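Side-chain contacts in chitosanase (PDB 7C6C), which cleaves the internal beta-(1->4) bonds between D-glucosamine units of partly acetylated chitosan, and probably helps defend against fungi by degrading their cell walls: residues A[10-15]-A[23-28]; A[46-51]-A[85-90]; A[112-117]-A[143-148]. All coordinates share one frame; numbering follows the deposited sequence.

How the contacts relate
Contacts 1 and 3 lie close together and touch through Thr15 and Ile145, whereas contact 2 lies further out, its centre about 22 Å from that of contact 1. Contact 1 is a surface contact, where a loop lies against helix 5-20 by chain atoms and aliphatic carbon. Contact 2 is buried, although one of its sides is a loop: a water and two methyl groups do its work. Contact 3, nearest the centre of the chain, is partly buried and joins two helices, again without a hydrogen bond between the segments. Phe46 of contact 2 packs on Val113 of contact 3, and Tyr141 bonds both Glu12 of contact 1 and Asn114 of contact 3.

Contact 1: A[10-15]-A[23-28]; sequences RAEQLT and TEIQYG
Gln13 lays the aliphatic part of its side chain across Thr23, and the two side chains run obliquely to each other. The touch is made chiefly with backbone: Gln13 CG rests 3.5 Å from Thr23 O. Two conformers of this glutamine are modelled, so its outer contact, Gln13 OE1 at 4.0 Å from Thr23 CB, is doubtful. With CG turned anti to the carbonyl carbon (chi1 -67°) and the chain extended beyond it, the methylenes lie closest to the loop, with the amide further out, which suits a long residue at a half-exposed edge. One helical residue earlier, Glu12 offers its CB to Ile25 CD1 at 4.1 Å. Ile25 reaches that far because its CG1 branch is extended, chi2 169°.

The arrangement is a helix with the loop that follows it. Helix 5-20 ends, a short turn returns the chain beside Gln13 at Thr23, and 23-28 then runs off across the helix to strand 30-32. That helix also bears Glu19, the predicted proton donor, as in the lysozyme-like folds to which family 46 belongs. Beyond its carbon contact with Ile25, Glu12 sends OE2 to Tyr141 OH and to the charged ends of Lys8 and Arg43, a surrounding that would probably keep the carboxylate ionised. Arg43 also packs on Ile25.

Within the loop, Gln26 NE2 gives a nearly straight bond of 2.9 Å to Glu24 O, meeting it from above the carbonyl plane. A second bond, from Gln26 NE2 to the anti lone pair of Glu24 OE1, is 3.1 Å long and more bent, at 142°.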
loop_
_atom_site.group_PDB
_atom_site.type_symbol
_atom_site.label_atom_id
_atom_site.label_comp_id
_atom_site.label_asym_id
_atom_site.label_seq_id
_atom_site.Cartn_x
_atom_site.Cartn_y
_atom_site.Cartn_z
ATOM N N ARG A 10 -12.691 -5.023 -3.208
ATOM C CA ARG A 10 -12.799 -3.725 -3.867
ATOM C C ARG A 10 -11.668 -2.797 -3.445
ATOM O O ARG A 10 -11.081 -2.098 -4.284
ATOM C CB ARG A 10 -14.168 -3.103 -3.580
ATOM C CG ARG A 10 -15.302 -3.901 -4.184
ATOM C CD ARG A 10 -16.666 -3.274 -3.977
ATOM N NE ARG A 10 -17.670 -4.141 -4.584
ATOM C CZ ARG A 10 -18.692 -4.691 -3.942
ATOM N NH1 ARG A 10 -18.910 -4.421 -2.660
ATOM N NH2 ARG A 10 -19.503 -5.505 -4.599
ATOM N N ALA A 11 -11.358 -2.768 -2.144
ATOM C CA ALA A 11 -10.247 -1.955 -1.659
ATOM C C ALA A 11 -8.946 -2.351 -2.337
ATOM O O ALA A 11 -8.143 -1.489 -2.721
ATOM C CB ALA A 11 -10.117 -2.112 -0.146
ATOM N N GLU A 12 -8.719 -3.657 -2.489
ATOM C CA GLU A 12 -7.487 -4.139 -3.103
ATOM C C GLU A 12 -7.443 -3.840 -4.597
ATOM O O GLU A 12 -6.366 -3.563 -5.143
ATOM C CB GLU A 12 -7.316 -5.630 -2.806
ATOM C CG GLU A 12 -7.061 -5.863 -1.330
ATOM C CD GLU A 12 -7.108 -7.312 -0.889
ATOM O OE1 GLU A 12 -7.705 -8.148 -1.598
ATOM O OE2 GLU A 12 -6.547 -7.614 0.189
ATOM N N GLN A 13 -8.587 -3.895 -5.281
ATOM C CA GLN A 13 -8.601 -3.559 -6.700
ATOM C C GLN A 13 -8.379 -2.069 -6.927
ATOM O O GLN A 13 -7.756 -1.680 -7.924
ATOM C CB GLN A 13 -9.875 -4.082 -7.359
ATOM C CG GLN A 13 -9.892 -5.597 -7.379
ATOM C CD GLN A 13 -11.062 -6.162 -8.142
ATOM O OE1 GLN A 13 -11.850 -5.421 -8.735
ATOM N NE2 GLN A 13 -11.188 -7.485 -8.131
ATOM N N LEU A 14 -8.849 -1.223 -6.002
ATOM C CA LEU A 14 -8.496 0.194 -6.050
ATOM C C LEU A 14 -6.987 0.377 -5.910
ATOM O O LEU A 14 -6.344 1.030 -6.745
ATOM C CB LEU A 14 -9.240 0.961 -4.954
ATOM C CG LEU A 14 -10.739 1.150 -5.203
ATOM C CD1 LEU A 14 -11.454 1.532 -3.919
ATOM C CD2 LEU A 14 -10.967 2.187 -6.296
ATOM N N THR A 15 -6.393 -0.236 -4.881
ATOM C CA THR A 15 -4.945 -0.153 -4.709
ATOM C C THR A 15 -4.217 -0.663 -5.942
ATOM O O THR A 15 -3.221 -0.071 -6.370
ATOM C CB THR A 15 -4.519 -0.921 -3.458
ATOM O OG1 THR A 15 -5.051 -0.256 -2.305
ATOM C CG2 THR A 15 -3.009 -1.004 -3.345
ATOM N N THR A 23 -7.011 -3.558 -12.437
ATOM C CA THR A 23 -7.688 -4.127 -11.279
ATOM C C THR A 23 -7.191 -5.526 -10.942
ATOM O O THR A 23 -7.565 -6.064 -9.894
ATOM C CB THR A 23 -9.202 -4.184 -11.503
ATOM O OG1 THR A 23 -9.469 -4.947 -12.686
ATOM C CG2 THR A 23 -9.794 -2.782 -11.633
ATOM N N GLU A 24 -6.374 -6.127 -11.802
ATOM C CA GLU A 24 -5.807 -7.442 -11.538
ATOM C C GLU A 24 -4.550 -7.279 -10.691
ATOM O O GLU A 24 -3.569 -6.675 -11.138
ATOM C CB GLU A 24 -5.463 -8.138 -12.849
ATOM C CG GLU A 24 -4.819 -9.498 -12.651
ATOM C CD GLU A 24 -4.357 -10.124 -13.950
ATOM O OE1 GLU A 24 -3.391 -9.611 -14.562
ATOM O OE2 GLU A 24 -4.954 -11.139 -14.355
ATOM N N ILE A 25 -4.571 -7.836 -9.478
ATOM C CA ILE A 25 -3.431 -7.688 -8.582
ATOM C C ILE A 25 -2.186 -8.293 -9.222
ATOM O O ILE A 25 -2.202 -9.434 -9.698
ATOM C CB ILE A 25 -3.742 -8.316 -7.217
ATOM C CG1 ILE A 25 -4.901 -7.579 -6.533
ATOM C CG2 ILE A 25 -2.507 -8.306 -6.342
ATOM C CD1 ILE A 25 -5.426 -8.313 -5.320
ATOM N N GLN A 26 -1.093 -7.526 -9.237
ATOM C CA GLN A 26 0.140 -7.903 -9.940
ATOM C C GLN A 26 1.159 -8.482 -8.962
ATOM O O GLN A 26 2.017 -7.777 -8.429
ATOM C CB GLN A 26 0.720 -6.698 -10.667
ATOM C CG GLN A 26 -0.183 -6.153 -11.743
ATOM C CD GLN A 26 -0.377 -7.144 -12.853
ATOM O OE1 GLN A 26 0.579 -7.534 -13.521
ATOM N NE2 GLN A 26 -1.616 -7.570 -13.057
ATOM N N TYR A 27 1.111 -9.795 -8.775
ATOM C CA TYR A 27 2.073 -10.449 -7.900
ATOM C C TYR A 27 3.475 -10.499 -8.496
ATOM O O TYR A 27 4.450 -10.612 -7.743
ATOM C CB TYR A 27 1.603 -11.858 -7.561
ATOM C CG TYR A 27 0.429 -11.917 -6.613
ATOM C CD1 TYR A 27 -0.874 -11.757 -7.071
ATOM C CD2 TYR A 27 0.621 -12.141 -5.257
ATOM C CE1 TYR A 27 -1.945 -11.826 -6.204
ATOM C CE2 TYR A 27 -0.443 -12.214 -4.385
ATOM C CZ TYR A 27 -1.725 -12.055 -4.860
ATOM O OH TYR A 27 -2.778 -12.133 -3.980
ATOM N N GLY A 28 3.607 -10.422 -9.816
ATOM C CA GLY A 28 4.898 -10.563 -10.451
ATOM C C GLY A 28 5.624 -9.279 -10.721
ATOM O O GLY A 28 6.745 -9.314 -11.227
#

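Contact 2: A[46-51]-A[85-90]; sequences FTTATG and DDTSNL
The carboxylate of Asp86, whose own backbone O is joined to Thr48 by a water, is gripped at OD1 by Ser88. Ser88 OG donates to the syn lone pair of Asp86 OD1 at 2.6 Å, while Ser88 N meets the same oxygen at 2.8 Å from above the carboxylate plane. The backbone bond makes this an Asx turn, a role that suits a short acidic side chain, and it overlaps the start of a type I turn, Thr87 to Leu90.

Across the contact, the water accepts from Thr48 OG1 (2.7 Å) and donates to Asp86 O (2.8 Å). Thr48 holds OG1 between its backbone N and carbonyl carbon, chi1 55°, and this oxygen is also bonded to Tyr39 N. Its methyl, CG2, meets Leu90 CD1 tip to tip at 4.2 Å. Threonine therefore suits the place, with one branch for water and one for a leucine methyl.

The contact fastens the turn just after strand 46-47 to the loop before helix 93-99, with the side chain of Thr48 about 8 Å from that of Asp35, the nucleophile by similarity. Thr87 OG1 and Asp85 OD2 both bond Arg32, binding that loop to the three-stranded sheet as well. The chemistry implies a joint in which a single water bridges Thr48 OG1 and Asp86 O, while methyl packing supplies the direct touch.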
loop_
_atom_site.group_PDB
_atom_site.type_symbol
_atom_site.label_atom_id
_atom_site.label_comp_id
_atom_site.label_asym_id
_atom_site.label_seq_id
_atom_site.Cartn_x
_atom_site.Cartn_y
_atom_site.Cartn_z
ATOM N N PHE A 46 6.206 -4.243 -2.130
ATOM C CA PHE A 46 7.235 -4.557 -1.146
ATOM C C PHE A 46 8.589 -4.087 -1.675
ATOM O O PHE A 46 8.933 -4.359 -2.825
ATOM C CB PHE A 46 7.312 -6.075 -0.953
ATOM C CG PHE A 46 5.992 -6.770 -0.661
ATOM C CD1 PHE A 46 5.463 -6.793 0.621
ATOM C CD2 PHE A 46 5.344 -7.503 -1.657
ATOM C CE1 PHE A 46 4.295 -7.483 0.888
ATOM C CE2 PHE A 46 4.181 -8.192 -1.381
ATOM C CZ PHE A 46 3.658 -8.182 -0.110
ATOM N N THR A 47 9.381 -3.420 -0.842
ATOM C CA THR A 47 10.626 -2.846 -1.338
ATOM C C THR A 47 11.848 -3.498 -0.704
ATOM O O THR A 47 11.802 -4.012 0.417
ATOM C CB THR A 47 10.673 -1.327 -1.148
ATOM O OG1 THR A 47 10.477 -1.010 0.235
ATOM C CG2 THR A 47 9.605 -0.634 -1.989
ATOM N N THR A 48 12.963 -3.450 -1.436
ATOM C CA THR A 48 14.202 -4.028 -0.935
ATOM C C THR A 48 14.920 -3.140 0.081
ATOM O O THR A 48 15.711 -3.658 0.866
ATOM C CB THR A 48 15.125 -4.435 -2.093
ATOM O OG1 THR A 48 15.366 -3.321 -2.960
ATOM C CG2 THR A 48 14.506 -5.550 -2.903
ATOM N N ALA A 49 14.656 -1.830 0.113
ATOM C CA ALA A 49 15.295 -0.983 1.120
ATOM C C ALA A 49 14.650 -1.111 2.497
ATOM O O ALA A 49 15.315 -0.851 3.504
ATOM C CB ALA A 49 15.267 0.486 0.689
ATOM N N THR A 50 13.368 -1.491 2.572
ATOM C CA THR A 50 12.623 -1.443 3.830
ATOM C C THR A 50 12.645 -2.747 4.602
ATOM O O THR A 50 12.342 -2.744 5.801
ATOM C CB THR A 50 11.150 -1.136 3.590
ATOM O OG1 THR A 50 10.578 -2.183 2.793
ATOM C CG2 THR A 50 10.996 0.206 2.919
ATOM N N GLY A 51 12.948 -3.858 3.957
ATOM C CA GLY A 51 12.825 -5.137 4.608
ATOM C C GLY A 51 11.568 -5.901 4.257
ATOM O O GLY A 51 11.505 -7.106 4.529
ATOM N N ASP A 85 19.181 1.563 -1.272
ATOM C CA ASP A 85 18.586 1.612 -2.603
ATOM C C ASP A 85 19.360 0.782 -3.626
ATOM O O ASP A 85 18.954 0.707 -4.789
ATOM C CB ASP A 85 18.537 3.088 -3.028
ATOM C CG ASP A 85 17.861 3.325 -4.368
ATOM O OD1 ASP A 85 16.666 2.998 -4.523
ATOM O OD2 ASP A 85 18.520 3.920 -5.254
ATOM N N ASP A 86 20.463 0.156 -3.223
ATOM C CA ASP A 86 21.308 -0.596 -4.150
ATOM C C ASP A 86 20.556 -1.777 -4.748
ATOM O O ASP A 86 20.003 -2.614 -4.026
ATOM C CB ASP A 86 22.506 -1.108 -3.354
ATOM C CG ASP A 86 23.619 -1.689 -4.211
ATOM O OD1 ASP A 86 23.569 -1.627 -5.459
ATOM O OD2 ASP A 86 24.583 -2.192 -3.591
ATOM N N THR A 87 20.555 -1.862 -6.080
ATOM C CA THR A 87 20.067 -3.050 -6.768
ATOM C C THR A 87 21.155 -3.702 -7.611
ATOM O O THR A 87 20.879 -4.660 -8.342
ATOM C CB THR A 87 18.789 -2.772 -7.571
ATOM O OG1 THR A 87 19.008 -1.690 -8.480
ATOM C CG2 THR A 87 17.640 -2.396 -6.647
ATOM N N SER A 88 22.398 -3.242 -7.483
ATOM C CA SER A 88 23.466 -3.751 -8.330
ATOM C C SER A 88 23.919 -5.155 -7.942
ATOM O O SER A 88 24.607 -5.804 -8.736
ATOM C CB SER A 88 24.653 -2.788 -8.309
ATOM O OG SER A 88 25.310 -2.804 -7.051
ATOM N N ASN A 89 23.570 -5.636 -6.747
ATOM C CA ASN A 89 23.923 -6.984 -6.319
ATOM C C ASN A 89 22.710 -7.905 -6.292
ATOM O O ASN A 89 22.672 -8.859 -5.512
ATOM C CB ASN A 89 24.597 -6.990 -4.946
ATOM C CG ASN A 89 25.947 -6.332 -4.948
ATOM O OD1 ASN A 89 26.790 -6.615 -5.794
ATOM N ND2 ASN A 89 26.178 -5.472 -3.965
ATOM N N LEU A 90 21.716 -7.629 -7.131
ATOM C CA LEU A 90 20.503 -8.429 -7.239
ATOM C C LEU A 90 20.293 -8.931 -8.666
ATOM O O LEU A 90 19.165 -9.037 -9.142
ATOM C CB LEU A 90 19.282 -7.659 -6.743
ATOM C CG LEU A 90 19.191 -7.426 -5.232
ATOM C CD1 LEU A 90 18.009 -6.523 -4.921
ATOM C CD2 LEU A 90 19.107 -8.734 -4.449
HETATM O O HOH W 1 17.694 -2.090 -2.542
#

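Contact 3: A[112-117]-A[143-148]; sequences KVNDHL and TVIQHG
Leu117 and Val144, whose backbone oxygen and methyl meet across this contact, each take part in a short helical bond: Leu117 N to Val113 O, and Gly148 N to Val144 O, both 2.8 Å. The contact is helix-on-helix packing, between 104-128 and 134-147, near the centre of the lysozyme-like fold of family 46. In these enzymes the helices are grouped in two lobes on either side of the substrate cleft.

The approach is light, made by side-chain ends at Asn114 and Ile145, and by a backbone oxygen against a methyl further along. Asn114 places CG anti to its own N (chi1 177°), carrying the amide toward the neighbouring helix, where OD1 lies 4.1 Å from Ile145 CD1. Ile145 comes to meet it with CG1 anti to its carbonyl carbon and the chain extended to CD1. Asparagine suits a buried place here because its other end is engaged: ND2 bonds Tyr141 OH, on the same helix as Ile145. The CA atoms of Asn114 and Ile145 are 8.5 Å apart, the nearest pair in this part of the packing.

Further along, the backbone O of Leu117 stands 4.5 Å from Val144 CG2. A wider, pi-type turn occupies 115-117, and the side chain of Leu117 itself packs on Asp52 and Glu55 of helix 52-63. Val144, branched and wholly aliphatic, lies loosely against helix 104-128 and touches Phe156 as well. Gly148 follows helix 134-147, with a positive phi of 78° that glycine readily adopts. Ile145, about 4 Å from the side chain of Glu19, the predicted proton donor, also sets its CD1 4.1 Å from Thr15 CG2.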
loop_
_atom_site.group_PDB
_atom_site.type_symbol
_atom_site.label_atom_id
_atom_site.label_comp_id
_atom_site.label_asym_id
_atom_site.label_seq_id
_atom_site.Cartn_x
_atom_site.Cartn_y
_atom_site.Cartn_z
ATOM N N LYS A 112 0.475 -13.396 2.893
ATOM C CA LYS A 112 0.733 -13.455 4.327
ATOM C C LYS A 112 1.456 -12.203 4.809
ATOM O O LYS A 112 1.083 -11.617 5.829
ATOM C CB LYS A 112 1.532 -14.711 4.668
ATOM C CG LYS A 112 1.898 -14.785 6.132
ATOM C CD LYS A 112 2.503 -16.135 6.514
ATOM C CE LYS A 112 3.785 -15.973 7.336
ATOM N NZ LYS A 112 4.027 -17.119 8.248
ATOM N N VAL A 113 2.500 -11.780 4.093
ATOM C CA VAL A 113 3.225 -10.579 4.499
ATOM C C VAL A 113 2.330 -9.351 4.380
ATOM O O VAL A 113 2.319 -8.486 5.264
ATOM C CB VAL A 113 4.539 -10.448 3.706
ATOM C CG1 VAL A 113 5.269 -9.170 4.073
ATOM C CG2 VAL A 113 5.417 -11.649 3.994
ATOM N N ASN A 114 1.544 -9.264 3.301
ATOM C CA ASN A 114 0.605 -8.155 3.171
ATOM C C ASN A 114 -0.367 -8.116 4.338
ATOM O O ASN A 114 -0.679 -7.041 4.864
ATOM C CB ASN A 114 -0.165 -8.267 1.862
ATOM C CG ASN A 114 -1.196 -7.176 1.724
ATOM O OD1 ASN A 114 -0.844 -6.013 1.528
ATOM N ND2 ASN A 114 -2.474 -7.528 1.855
ATOM N N ASP A 115 -0.867 -9.281 4.750
ATOM C CA ASP A 115 -1.825 -9.313 5.846
ATOM C C ASP A 115 -1.180 -8.826 7.137
ATOM O O ASP A 115 -1.768 -8.033 7.885
ATOM C CB ASP A 115 -2.362 -10.736 6.002
ATOM C CG ASP A 115 -3.440 -10.836 7.048
ATOM O OD1 ASP A 115 -4.499 -10.204 6.866
ATOM O OD2 ASP A 115 -3.228 -11.548 8.050
ATOM N N HIS A 116 0.043 -9.280 7.400
ATOM C CA HIS A 116 0.705 -8.985 8.663
ATOM C C HIS A 116 1.218 -7.551 8.715
ATOM O O HIS A 116 1.144 -6.907 9.768
ATOM C CB HIS A 116 1.857 -9.968 8.856
ATOM C CG HIS A 116 2.610 -9.776 10.133
ATOM N ND1 HIS A 116 2.036 -9.956 11.375
ATOM C CD2 HIS A 116 3.897 -9.421 10.363
ATOM C CE1 HIS A 116 2.938 -9.725 12.311
ATOM N NE2 HIS A 116 4.074 -9.392 11.725
ATOM N N LEU A 117 1.747 -7.038 7.604
ATOM C CA LEU A 117 2.368 -5.718 7.610
ATOM C C LEU A 117 1.404 -4.593 7.274
ATOM O O LEU A 117 1.613 -3.460 7.718
ATOM C CB LEU A 117 3.519 -5.657 6.602
ATOM C CG LEU A 117 4.742 -6.538 6.866
ATOM C CD1 LEU A 117 5.861 -6.148 5.919
ATOM C CD2 LEU A 117 5.207 -6.441 8.310
ATOM N N THR A 143 -3.448 3.602 2.285
ATOM C CA THR A 143 -2.453 4.526 2.817
ATOM C C THR A 143 -1.260 3.780 3.398
ATOM O O THR A 143 -0.108 4.140 3.140
ATOM C CB THR A 143 -3.083 5.435 3.875
ATOM O OG1 THR A 143 -4.136 6.200 3.279
ATOM C CG2 THR A 143 -2.050 6.400 4.449
ATOM N N VAL A 144 -1.510 2.734 4.189
ATOM C CA VAL A 144 -0.377 2.048 4.803
ATOM C C VAL A 144 0.475 1.353 3.748
ATOM O O VAL A 144 1.699 1.264 3.891
ATOM C CB VAL A 144 -0.819 1.120 5.955
ATOM C CG1 VAL A 144 -1.480 -0.143 5.434
ATOM C CG2 VAL A 144 0.370 0.762 6.843
ATOM N N ILE A 145 -0.143 0.881 2.666
ATOM C CA ILE A 145 0.622 0.230 1.609
ATOM C C ILE A 145 1.594 1.209 0.969
ATOM O O ILE A 145 2.750 0.864 0.698
ATOM C CB ILE A 145 -0.319 -0.433 0.587
ATOM C CG1 ILE A 145 -0.931 -1.703 1.185
ATOM C CG2 ILE A 145 0.426 -0.741 -0.706
ATOM C CD1 ILE A 145 -2.061 -2.265 0.392
ATOM N N GLN A 146 1.155 2.447 0.728
ATOM C CA GLN A 146 2.047 3.411 0.093
ATOM C C GLN A 146 3.003 4.057 1.093
ATOM O O GLN A 146 4.193 4.219 0.803
ATOM C CB GLN A 146 1.249 4.481 -0.651
ATOM C CG GLN A 146 2.152 5.526 -1.290
ATOM C CD GLN A 146 1.411 6.507 -2.185
ATOM O OE1 GLN A 146 0.268 6.881 -1.916
ATOM N NE2 GLN A 146 2.080 6.960 -3.238
ATOM N N HIS A 147 2.507 4.431 2.271
ATOM C CA HIS A 147 3.272 5.256 3.197
ATOM C C HIS A 147 4.049 4.456 4.231
ATOM O O HIS A 147 4.964 5.004 4.858
ATOM C CB HIS A 147 2.332 6.230 3.914
ATOM C CG HIS A 147 1.686 7.222 3.001
ATOM N ND1 HIS A 147 2.087 8.541 2.926
ATOM C CD2 HIS A 147 0.664 7.087 2.124
ATOM C CE1 HIS A 147 1.334 9.172 2.042
ATOM N NE2 HIS A 147 0.463 8.313 1.538
ATOM N N GLY A 148 3.711 3.187 4.427
ATOM C CA GLY A 148 4.321 2.384 5.465
ATOM C C GLY A 148 3.748 2.680 6.838
ATOM O O GLY A 148 3.076 3.684 7.066
#